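Local coordinates for protein deoxyribodipyrimidine photo-lyase (Oryza sativa Japonica Group, PDB 3UMV) that uses light and a bound FAD to split cyclobutane pyrimidine dimers in UV-damaged DNA, restoring the two pyrimidines, at residues A[376-381]-A[396-401]; A[402-407]-A[456-461]; A[273-278]-A[390-395]. One frame throughout, in Å; residues are numbered along the deposited sequence.

Contact 1 (A[376-381]-A[396-401]); sequences PLWNAS and RMYWAK. With FAD (flavin-adenine dinucleotide), chain I.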
# COMPACT_ATOMS: atom_id res chain seq x y z
N PRO A 376 9.31 -4.13 -27.75
CA PRO A 376 10.46 -3.92 -26.88
C PRO A 376 10.19 -2.92 -25.76
O PRO A 376 10.83 -3.00 -24.73
CB PRO A 376 11.53 -3.38 -27.83
CG PRO A 376 10.76 -2.76 -28.93
CD PRO A 376 9.54 -3.61 -29.11
N LEU A 377 9.26 -2.00 -25.99
CA LEU A 377 8.85 -1.05 -24.96
C LEU A 377 8.13 -1.80 -23.82
O LEU A 377 8.42 -1.58 -22.65
CB LEU A 377 7.97 0.05 -25.54
CG LEU A 377 7.44 1.05 -24.51
CD1 LEU A 377 8.59 1.69 -23.71
CD2 LEU A 377 6.60 2.11 -25.20
N TRP A 378 7.23 -2.72 -24.18
CA TRP A 378 6.53 -3.51 -23.17
C TRP A 378 7.52 -4.40 -22.43
O TRP A 378 7.51 -4.45 -21.20
CB TRP A 378 5.41 -4.34 -23.79
CG TRP A 378 4.55 -4.92 -22.71
CD1 TRP A 378 3.43 -4.34 -22.18
CD2 TRP A 378 4.79 -6.12 -21.96
NE1 TRP A 378 2.93 -5.12 -21.17
CE2 TRP A 378 3.73 -6.23 -21.01
CE3 TRP A 378 5.76 -7.13 -22.01
CZ2 TRP A 378 3.65 -7.29 -20.10
CZ3 TRP A 378 5.67 -8.19 -21.12
CH2 TRP A 378 4.61 -8.26 -20.18
N ASN A 379 8.38 -5.08 -23.18
CA ASN A 379 9.39 -5.91 -22.55
C ASN A 379 10.21 -5.14 -21.53
O ASN A 379 10.50 -5.66 -20.45
CB ASN A 379 10.33 -6.51 -23.60
CG ASN A 379 9.67 -7.53 -24.49
OD1 ASN A 379 10.21 -7.87 -25.55
ND2 ASN A 379 8.50 -8.03 -24.10
N ALA A 380 10.58 -3.90 -21.86
CA ALA A 380 11.37 -3.05 -20.96
C ALA A 380 10.61 -2.76 -19.67
O ALA A 380 11.17 -2.81 -18.59
CB ALA A 380 11.79 -1.72 -21.68
N SER A 381 9.32 -2.47 -19.79
CA SER A 381 8.51 -2.16 -18.62
C SER A 381 8.40 -3.39 -17.72
O SER A 381 8.53 -3.29 -16.50
CB SER A 381 7.13 -1.62 -19.00
OG SER A 381 6.30 -2.60 -19.60
N ARG A 396 3.31 1.66 -16.06
CA ARG A 396 2.33 0.70 -15.51
C ARG A 396 1.00 0.71 -16.28
O ARG A 396 0.40 -0.36 -16.51
CB ARG A 396 2.08 0.94 -14.01
CG ARG A 396 3.30 0.67 -13.16
CD ARG A 396 2.94 0.58 -11.68
NE ARG A 396 4.09 0.90 -10.85
CZ ARG A 396 4.25 0.49 -9.60
NH1 ARG A 396 3.34 -0.31 -9.05
NH2 ARG A 396 5.32 0.84 -8.90
N MET A 397 0.58 1.90 -16.72
CA MET A 397 -0.65 2.03 -17.51
C MET A 397 -0.50 1.33 -18.87
O MET A 397 -1.35 0.53 -19.26
CB MET A 397 -1.01 3.50 -17.72
CG MET A 397 -1.30 4.23 -16.43
SD MET A 397 -1.76 5.97 -16.70
CE MET A 397 -0.15 6.70 -16.85
N TYR A 398 0.59 1.63 -19.58
CA TYR A 398 0.89 1.00 -20.86
C TYR A 398 0.99 -0.52 -20.72
O TYR A 398 0.36 -1.27 -21.45
CB TYR A 398 2.21 1.56 -21.40
CG TYR A 398 2.62 1.01 -22.74
CD1 TYR A 398 3.47 -0.09 -22.85
CD2 TYR A 398 2.15 1.58 -23.91
CE1 TYR A 398 3.85 -0.58 -24.11
CE2 TYR A 398 2.51 1.10 -25.15
CZ TYR A 398 3.35 0.02 -25.25
OH TYR A 398 3.69 -0.44 -26.50
N TRP A 399 1.76 -0.94 -19.72
CA TRP A 399 2.03 -2.35 -19.44
C TRP A 399 0.75 -3.15 -19.25
O TRP A 399 0.55 -4.20 -19.88
CB TRP A 399 2.91 -2.43 -18.20
CG TRP A 399 3.13 -3.78 -17.63
CD1 TRP A 399 4.06 -4.69 -18.02
CD2 TRP A 399 2.45 -4.34 -16.50
NE1 TRP A 399 3.98 -5.81 -17.22
CE2 TRP A 399 3.00 -5.62 -16.28
CE3 TRP A 399 1.43 -3.89 -15.66
CZ2 TRP A 399 2.55 -6.46 -15.27
CZ3 TRP A 399 0.99 -4.72 -14.66
CH2 TRP A 399 1.55 -5.98 -14.46
N ALA A 400 -0.15 -2.65 -18.42
CA ALA A 400 -1.37 -3.40 -18.15
C ALA A 400 -2.33 -3.40 -19.34
O ALA A 400 -3.04 -4.37 -19.58
CB ALA A 400 -2.06 -2.88 -16.88
N LYS A 401 -2.38 -2.29 -20.07
CA LYS A 401 -3.22 -2.21 -21.25
C LYS A 401 -2.80 -3.16 -22.36
O LYS A 401 -3.65 -3.72 -23.08
CB LYS A 401 -3.32 -0.78 -21.75
CG LYS A 401 -4.14 0.09 -20.82
CD LYS A 401 -4.41 1.45 -21.41
CE LYS A 401 -5.24 2.30 -20.42
NZ LYS A 401 -6.64 1.83 -20.34
PA FAD I . 4.69 9.35 -7.32
O1A FAD I . 4.34 9.85 -8.69
O2A FAD I . 5.82 10.08 -6.66
O5B FAD I . 3.36 9.38 -6.43
C5B FAD I . 3.41 9.63 -5.04
C4B FAD I . 2.35 8.77 -4.33
O4B FAD I . 1.04 9.03 -4.81
C3B FAD I . 2.56 7.29 -4.58
O3B FAD I . 3.52 6.75 -3.70
C2B FAD I . 1.19 6.75 -4.29
O2B FAD I . 0.98 6.72 -2.90
C1B FAD I . 0.31 7.83 -4.86
N9A FAD I . -0.08 7.52 -6.25
C8A FAD I . 0.53 7.92 -7.40
N7A FAD I . -0.17 7.41 -8.44
C5A FAD I . -1.21 6.67 -7.95
C6A FAD I . -2.25 5.93 -8.54
N6A FAD I . -2.44 5.91 -9.86
N1A FAD I . -3.17 5.29 -7.74
C2A FAD I . -3.08 5.39 -6.37
N3A FAD I . -2.06 6.12 -5.80
C4A FAD I . -1.15 6.75 -6.58
N1 FAD I . 0.61 1.79 -6.69
C2 FAD I . 1.00 1.15 -5.55
O2 FAD I . 1.22 1.83 -4.55
N3 FAD I . 1.13 -0.23 -5.54
C4 FAD I . 0.88 -0.97 -6.67
O4 FAD I . 1.00 -2.20 -6.66
C4X FAD I . 0.46 -0.31 -7.82
N5 FAD I . 0.21 -0.99 -8.99
C5X FAD I . -0.22 -0.31 -10.11
C6 FAD I . -0.51 -1.02 -11.29
C7 FAD I . -0.95 -0.34 -12.43
C7M FAD I . -1.26 -1.12 -13.68
C8 FAD I . -1.07 1.05 -12.39
C8M FAD I . -1.53 1.84 -13.58
C9 FAD I . -0.77 1.74 -11.22
C9A FAD I . -0.35 1.06 -10.09
N10 FAD I . -0.05 1.76 -8.94
C10 FAD I . 0.34 1.07 -7.82
C1' FAD I . -0.17 3.27 -8.86
C2' FAD I . 1.14 4.04 -9.23
O2' FAD I . 1.75 3.60 -10.45
C3' FAD I . 2.21 4.01 -8.14
O3' FAD I . 1.64 4.39 -6.91
C4' FAD I . 3.40 4.94 -8.42
O4' FAD I . 4.00 4.58 -9.65
C5' FAD I . 4.38 4.83 -7.26
O5' FAD I . 5.64 5.42 -7.48
P FAD I . 6.02 6.77 -6.69
O1P FAD I . 5.79 6.60 -5.20
O2P FAD I . 7.44 7.14 -7.02
O3P FAD I . 4.98 7.75 -7.43

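Contact 2 (A[402-407]-A[456-461]); sequences KILEWT and GKIRYM. With URE (urea), chain K; EDO (1,2-ethanediol), chain F.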
# COMPACT_ATOMS: atom_id res chain seq x y z
N LYS A 402 -1.49 -3.36 -22.53
CA LYS A 402 -1.03 -4.35 -23.51
C LYS A 402 -1.43 -5.77 -23.10
O LYS A 402 -1.70 -6.63 -23.95
CB LYS A 402 0.48 -4.28 -23.71
CG LYS A 402 0.96 -3.00 -24.37
CD LYS A 402 0.38 -2.86 -25.77
CE LYS A 402 -0.35 -1.55 -25.91
NZ LYS A 402 -0.66 -1.20 -27.34
N ILE A 403 -1.49 -6.04 -21.80
CA ILE A 403 -1.91 -7.36 -21.35
C ILE A 403 -3.35 -7.62 -21.77
O ILE A 403 -3.68 -8.71 -22.25
CB ILE A 403 -1.72 -7.52 -19.84
CG1 ILE A 403 -0.25 -7.37 -19.49
CG2 ILE A 403 -2.22 -8.88 -19.37
CD1 ILE A 403 0.05 -7.43 -18.00
N LEU A 404 -4.21 -6.61 -21.65
CA LEU A 404 -5.57 -6.68 -22.19
C LEU A 404 -5.55 -6.97 -23.70
O LEU A 404 -6.33 -7.80 -24.22
CB LEU A 404 -6.32 -5.38 -21.93
CG LEU A 404 -7.68 -5.25 -22.61
CD1 LEU A 404 -8.63 -6.34 -22.13
CD2 LEU A 404 -8.27 -3.86 -22.36
N GLU A 405 -4.66 -6.29 -24.40
CA GLU A 405 -4.61 -6.41 -25.86
C GLU A 405 -4.09 -7.77 -26.34
O GLU A 405 -4.39 -8.18 -27.45
CB GLU A 405 -3.72 -5.31 -26.42
CG GLU A 405 -3.91 -5.06 -27.90
CD GLU A 405 -3.14 -3.84 -28.37
OE1 GLU A 405 -3.32 -3.46 -29.54
OE2 GLU A 405 -2.39 -3.25 -27.57
N TRP A 406 -3.30 -8.45 -25.52
CA TRP A 406 -2.63 -9.67 -25.94
C TRP A 406 -3.08 -10.89 -25.15
O TRP A 406 -2.35 -11.87 -25.05
CB TRP A 406 -1.11 -9.52 -25.79
CG TRP A 406 -0.54 -8.38 -26.56
CD1 TRP A 406 -1.04 -7.81 -27.70
CD2 TRP A 406 0.64 -7.65 -26.23
NE1 TRP A 406 -0.22 -6.77 -28.11
CE2 TRP A 406 0.81 -6.65 -27.21
CE3 TRP A 406 1.57 -7.73 -25.19
CZ2 TRP A 406 1.87 -5.75 -27.18
CZ3 TRP A 406 2.63 -6.84 -25.17
CH2 TRP A 406 2.77 -5.86 -26.15
N THR A 407 -4.26 -10.84 -24.55
CA THR A 407 -4.78 -12.05 -23.91
C THR A 407 -6.19 -12.33 -24.36
O THR A 407 -6.84 -11.49 -24.98
CB THR A 407 -4.67 -12.00 -22.37
OG1 THR A 407 -5.39 -10.87 -21.87
CG2 THR A 407 -3.21 -11.90 -21.93
N GLY A 456 -12.95 -2.08 -26.88
CA GLY A 456 -14.20 -1.35 -26.85
C GLY A 456 -13.92 0.11 -26.52
O GLY A 456 -13.02 0.72 -27.11
N LYS A 457 -14.68 0.67 -25.58
CA LYS A 457 -14.48 2.05 -25.14
C LYS A 457 -13.44 2.23 -24.02
O LYS A 457 -13.24 3.33 -23.52
CB LYS A 457 -15.81 2.67 -24.74
CG LYS A 457 -16.83 2.61 -25.87
CD LYS A 457 -18.16 3.22 -25.47
CE LYS A 457 -19.21 2.92 -26.52
NZ LYS A 457 -20.53 3.51 -26.17
N ILE A 458 -12.79 1.14 -23.62
CA ILE A 458 -11.75 1.26 -22.60
C ILE A 458 -10.61 2.04 -23.24
O ILE A 458 -10.27 1.81 -24.39
CB ILE A 458 -11.22 -0.13 -22.18
CG1 ILE A 458 -12.37 -0.97 -21.61
CG2 ILE A 458 -10.08 0.01 -21.19
CD1 ILE A 458 -13.10 -0.29 -20.45
N ARG A 459 -10.01 2.96 -22.48
CA ARG A 459 -8.90 3.79 -22.99
C ARG A 459 -7.75 2.97 -23.59
O ARG A 459 -7.27 1.99 -22.98
CB ARG A 459 -8.38 4.71 -21.88
CG ARG A 459 -7.29 5.69 -22.35
CD ARG A 459 -6.53 6.32 -21.18
NE ARG A 459 -7.41 7.07 -20.28
CZ ARG A 459 -7.14 8.29 -19.82
NH1 ARG A 459 -6.02 8.90 -20.19
NH2 ARG A 459 -8.00 8.90 -19.00
N TYR A 460 -7.31 3.37 -24.78
CA TYR A 460 -6.26 2.67 -25.52
C TYR A 460 -4.96 3.47 -25.42
O TYR A 460 -4.99 4.69 -25.36
CB TYR A 460 -6.66 2.51 -26.99
CG TYR A 460 -5.73 1.63 -27.80
CD1 TYR A 460 -4.95 2.16 -28.81
CD2 TYR A 460 -5.63 0.27 -27.54
CE1 TYR A 460 -4.10 1.36 -29.56
CE2 TYR A 460 -4.78 -0.54 -28.27
CZ TYR A 460 -4.02 0.01 -29.28
OH TYR A 460 -3.16 -0.79 -30.02
N MET A 461 -3.83 2.77 -25.39
CA MET A 461 -2.52 3.40 -25.46
C MET A 461 -1.68 2.56 -26.40
O MET A 461 -1.87 1.34 -26.49
CB MET A 461 -1.86 3.45 -24.09
CG MET A 461 -2.52 4.38 -23.05
SD MET A 461 -1.78 4.17 -21.40
CE MET A 461 -0.26 5.11 -21.58
C URE K . -9.90 4.34 -27.28
O URE K . -10.47 3.30 -26.96
N1 URE K . -9.03 4.93 -26.49
N2 URE K . -10.15 4.88 -28.45
C1 EDO F . -6.31 -3.71 -31.29
O1 EDO F . -5.48 -4.69 -30.80
C2 EDO F . -7.07 -2.97 -30.44
O2 EDO F . -7.84 -1.95 -30.92

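Contact 3 (A[273-278]-A[390-395]); sequences NDPTKP and KMHGFM. With URE (urea), chain J; FAD (flavin-adenine dinucleotide), chain I; EDO (1,2-ethanediol), chain C.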
# COMPACT_ATOMS: atom_id res chain seq x y z
N ASN A 273 5.43 11.93 -15.84
CA ASN A 273 4.96 11.05 -16.90
C ASN A 273 6.06 10.58 -17.86
O ASN A 273 5.77 9.93 -18.86
CB ASN A 273 3.81 11.70 -17.68
CG ASN A 273 2.56 11.86 -16.83
OD1 ASN A 273 2.07 10.89 -16.25
ND2 ASN A 273 2.06 13.09 -16.73
N ASP A 274 7.31 10.91 -17.54
CA ASP A 274 8.44 10.62 -18.42
C ASP A 274 9.33 9.50 -17.87
O ASP A 274 10.11 9.72 -16.95
CB ASP A 274 9.27 11.90 -18.61
CG ASP A 274 10.37 11.74 -19.64
OD1 ASP A 274 10.67 10.59 -20.04
OD2 ASP A 274 10.94 12.77 -20.03
N PRO A 275 9.20 8.28 -18.42
CA PRO A 275 9.95 7.16 -17.84
C PRO A 275 11.46 7.26 -17.96
O PRO A 275 12.17 6.48 -17.32
CB PRO A 275 9.42 5.95 -18.62
CG PRO A 275 8.05 6.38 -19.06
CD PRO A 275 8.21 7.83 -19.41
N THR A 276 11.95 8.20 -18.77
CA THR A 276 13.38 8.42 -18.89
C THR A 276 13.89 9.37 -17.81
O THR A 276 15.07 9.74 -17.81
CB THR A 276 13.78 8.98 -20.28
OG1 THR A 276 13.28 10.31 -20.43
CG2 THR A 276 13.24 8.10 -21.40
N LYS A 277 13.00 9.77 -16.90
CA LYS A 277 13.38 10.56 -15.73
C LYS A 277 12.99 9.80 -14.46
O LYS A 277 12.06 10.20 -13.75
CB LYS A 277 12.72 11.93 -15.77
CG LYS A 277 13.15 12.73 -16.99
CD LYS A 277 12.49 14.09 -17.09
CE LYS A 277 12.86 14.75 -18.42
NZ LYS A 277 12.43 16.18 -18.48
N PRO A 278 13.68 8.69 -14.20
CA PRO A 278 13.34 7.81 -13.08
C PRO A 278 13.37 8.53 -11.73
O PRO A 278 12.59 8.19 -10.84
CB PRO A 278 14.41 6.71 -13.13
CG PRO A 278 15.50 7.24 -14.04
CD PRO A 278 14.83 8.19 -14.98
N LYS A 390 10.16 -1.74 -9.16
CA LYS A 390 9.25 -0.60 -9.18
C LYS A 390 9.19 -0.08 -10.61
O LYS A 390 10.11 0.59 -11.07
CB LYS A 390 9.73 0.49 -8.20
CG LYS A 390 8.78 1.68 -8.06
CD LYS A 390 9.28 2.68 -7.01
CE LYS A 390 8.41 3.93 -6.93
NZ LYS A 390 8.52 4.81 -8.16
N MET A 391 8.13 -0.44 -11.31
CA MET A 391 7.97 -0.02 -12.71
C MET A 391 7.53 1.43 -12.71
O MET A 391 6.76 1.84 -11.84
CB MET A 391 6.92 -0.86 -13.41
CG MET A 391 6.76 -0.54 -14.89
SD MET A 391 5.34 -1.35 -15.66
CE MET A 391 5.60 -3.05 -15.13
N HIS A 392 8.02 2.21 -13.67
CA HIS A 392 7.66 3.60 -13.75
C HIS A 392 6.15 3.78 -13.88
O HIS A 392 5.50 3.09 -14.67
CB HIS A 392 8.37 4.28 -14.92
CG HIS A 392 8.08 5.73 -15.02
ND1 HIS A 392 8.89 6.69 -14.46
CD2 HIS A 392 7.04 6.40 -15.58
CE1 HIS A 392 8.38 7.89 -14.67
NE2 HIS A 392 7.26 7.74 -15.36
N GLY A 393 5.60 4.72 -13.11
CA GLY A 393 4.16 4.90 -13.02
C GLY A 393 3.46 5.06 -14.36
O GLY A 393 2.36 4.53 -14.57
N PHE A 394 4.06 5.81 -15.27
CA PHE A 394 3.45 5.96 -16.58
C PHE A 394 3.47 4.62 -17.31
O PHE A 394 2.50 4.22 -17.93
CB PHE A 394 4.14 7.04 -17.41
CG PHE A 394 3.48 7.26 -18.74
CD1 PHE A 394 2.46 8.19 -18.86
CD2 PHE A 394 3.84 6.51 -19.84
CE1 PHE A 394 1.84 8.39 -20.08
CE2 PHE A 394 3.22 6.71 -21.06
CZ PHE A 394 2.22 7.65 -21.18
N MET A 395 4.59 3.91 -17.22
CA MET A 395 4.71 2.61 -17.89
C MET A 395 3.72 1.55 -17.33
O MET A 395 3.33 0.65 -18.06
CB MET A 395 6.15 2.06 -17.89
CG MET A 395 7.11 2.80 -18.85
SD MET A 395 6.39 3.23 -20.44
CE MET A 395 5.99 1.61 -21.08
C URE J . 10.92 4.28 -11.30
O URE J . 10.75 3.21 -11.89
N1 URE J . 11.43 5.32 -11.93
N2 URE J . 10.75 4.34 -10.01
PA FAD I . 4.69 9.35 -7.32
O1A FAD I . 4.34 9.85 -8.69
O2A FAD I . 5.82 10.08 -6.66
O5B FAD I . 3.36 9.38 -6.43
C5B FAD I . 3.41 9.63 -5.04
C4B FAD I . 2.35 8.77 -4.33
O4B FAD I . 1.04 9.03 -4.81
C3B FAD I . 2.56 7.29 -4.58
O3B FAD I . 3.52 6.75 -3.70
C2B FAD I . 1.19 6.75 -4.29
O2B FAD I . 0.98 6.72 -2.90
C1B FAD I . 0.31 7.83 -4.86
N9A FAD I . -0.08 7.52 -6.25
C8A FAD I . 0.53 7.92 -7.40
N7A FAD I . -0.17 7.41 -8.44
C5A FAD I . -1.21 6.67 -7.95
C6A FAD I . -2.25 5.93 -8.54
N6A FAD I . -2.44 5.91 -9.86
N1A FAD I . -3.17 5.29 -7.74
C2A FAD I . -3.08 5.39 -6.37
N3A FAD I . -2.06 6.12 -5.80
C4A FAD I . -1.15 6.75 -6.58
N1 FAD I . 0.61 1.79 -6.69
C2 FAD I . 1.00 1.15 -5.55
O2 FAD I . 1.22 1.83 -4.55
N3 FAD I . 1.13 -0.23 -5.54
C4 FAD I . 0.88 -0.97 -6.67
O4 FAD I . 1.00 -2.20 -6.66
C4X FAD I . 0.46 -0.31 -7.82
N5 FAD I . 0.21 -0.99 -8.99
C5X FAD I . -0.22 -0.31 -10.11
C6 FAD I . -0.51 -1.02 -11.29
C7 FAD I . -0.95 -0.34 -12.43
C7M FAD I . -1.26 -1.12 -13.68
C8 FAD I . -1.07 1.05 -12.39
C8M FAD I . -1.53 1.84 -13.58
C9 FAD I . -0.77 1.74 -11.22
C9A FAD I . -0.35 1.06 -10.09
N10 FAD I . -0.05 1.76 -8.94
C10 FAD I . 0.34 1.07 -7.82
C1' FAD I . -0.17 3.27 -8.86
C2' FAD I . 1.14 4.04 -9.23
O2' FAD I . 1.75 3.60 -10.45
C3' FAD I . 2.21 4.01 -8.14
O3' FAD I . 1.64 4.39 -6.91
C4' FAD I . 3.40 4.94 -8.42
O4' FAD I . 4.00 4.58 -9.65
C5' FAD I . 4.38 4.83 -7.26
O5' FAD I . 5.64 5.42 -7.48
P FAD I . 6.02 6.77 -6.69
O1P FAD I . 5.79 6.60 -5.20
O2P FAD I . 7.44 7.14 -7.02
O3P FAD I . 4.98 7.75 -7.43
C1 EDO C . 13.29 4.43 -7.52
O1 EDO C . 12.68 3.72 -8.53
C2 EDO C . 12.51 5.26 -6.77
O2 EDO C . 11.38 5.77 -7.37

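Contact 1 (A[376-381]-A[396-401])
Trp378 and Trp399 meet where helix 376-388 crosses helix 393-405 in the photolyase FAD-binding region. Both are predicted to carry electrons as tryptophanyl radicals, as in the tryptophan chain that photoreduces flavin in photolyases. The short helical segments pass 9.5 Å apart, with N-to-C directions at 113°. Trp378 CG stands anti to its backbone nitrogen (chi1 -169°), which carries the indole over to the other helix. Starting from the root, CB packs against Tyr398 CE1, and CD1 meets Trp399 CA. NE1 gives a nearly straight hydrogen bond of 2.9 Å to Trp399 O, in the indole plane and on a carbonyl lone pair. Beyond it, CE2 lies against Trp399 CD1, and CZ2 comes within 3.3 Å of Trp399 NE1. The two five-membered rings are only 9° from parallel but slid apart, so they barely overlap. Outside the pair, Trp378 meets Trp406 edge-to-face, and Trp399 NE1 bonds to Gln382. Leu377 CD2 covers one face of the Tyr398 ring in a CH-pi contact, while Tyr398 OH is held by Asp375. Ser381 OG donates to Trp378 O and sits at the Trp399 ring edge, 3.4 Å from CD1.

Contact 2 (A[402-407]-A[456-461])
Lys402 and Met461 have the nearest CA atoms across the contact, 8.1 Å apart, where the last turn of helix 393-405 faces the irregular loop 456-461. The gap is bridged by long polar side chains. Lys402 bends at chi2 and chi3, and this brings NZ to Met461 O at 2.9 Å, in the carbonyl plane and on a lone pair. The same NZ forms a salt bridge of 2.7 Å with Glu405 OE2, using that oxygen's syn lone pair. The ammonium thus ties the helix end to the loop backbone. Glu405 reaches out fully extended, its CG anti to the backbone nitrogen (chi1 -163°). Its OE1 accepts a hydrogen bond from Tyr460 OH at 2.7 Å, on the syn side but 27° out of the carboxylate plane. The carboxylate lies at the edge of the Tyr460 ring, the two planes 75° apart. Just past this helix end comes Trp406, the first residue to leave helical geometry and a predicted electron-transfer tryptophan of the photolyase. His361 and Tyr363 each meet the Trp406 ring edge-to-face. An alanine in place of Glu405 would probably leave Tyr460 OH without its acceptor and Lys402 NZ without its countercharge, free to swing about Met461 O. Ethanediol O1, probably from the crystallisation liquor, also donates to Glu405 OE1. Arg452 makes a cation-pi contact with the Tyr460 ring. Leu404 CD2 and Ile458 CG2 add a looser apolar touch at 4.4 Å. On the loop, a bound urea lies beside the backbone at Tyr460 and is hydrogen-bonded to Lys450 O.

Contact 3 (A[273-278]-A[390-395])
Pro275 and His392 make the central apolar contact. Pro275 CA sits over the middle of the imidazole, 3.5 Å from the ring centroid and 5° off the normal, a CH-pi contact. CG of the same proline meets His392 CD2 at 3.6 Å and also packs on Met395 CG. His392 CG lies anti to the backbone nitrogen (chi1 -178°), which sends the ring toward the proline. Asp274 O lies 3.4 Å from His392 CE1. Phe394 packs against Asn273. Asn273 O lies 3.5 Å from Phe394 CG, and the Asn273 amide is turned 71° from the phenyl plane.

Hydrogen bonds within 273-278 shape the loop. A type I beta turn runs from Asp274 to Lys277. Asp274 OD1 forms an Asx turn with Thr276 N and takes a second bond from Thr276 OG1, both from the same face of the carboxylate. On the facing segment, His392 NE2 has a weak hydrogen bond to Arg272 O, whereas ND1 is buried with no partner in the model.

Ligand contacts flank the packing. Urea N1 donates to Pro278 O. Lys390 runs extended as far as CE, then bends at chi4, and its NZ bonds to FAD O2P at 2.8 Å and to O5'. Gly393 CA lies 3.4 Å from FAD O4', where a side chain would collide with that hydroxyl. The turn 274-277 thus packs against the N-terminal end of helix 393-405, beside the phosphate and ribityl part of the FAD site of this class II photolyase.

How the contacts relate
All three contacts use helix 393-405. Contact 3 meets its start, contact 1 its middle and contact 2 its C-terminal end. The centres of contacts 1 and 3 lie about 10 Å apart. Those of contacts 1 and 2 are about 12 Å apart. Those of contacts 2 and 3 are about 20 Å apart. Along the chain, contacts 1 and 3 alternate their segments, and both close before contact 2 opens. Contacts 1 and 3 both touch FAD. Arg396 NE bonds to Met391 O between them, and Lys401 NZ bonds to Arg459 O between contacts 1 and 2. The helix runs from the cofactor site past Trp399 to Trp406 just beyond its end, with Trp378 packed on it from helix 376-388; all three are predicted to carry electrons.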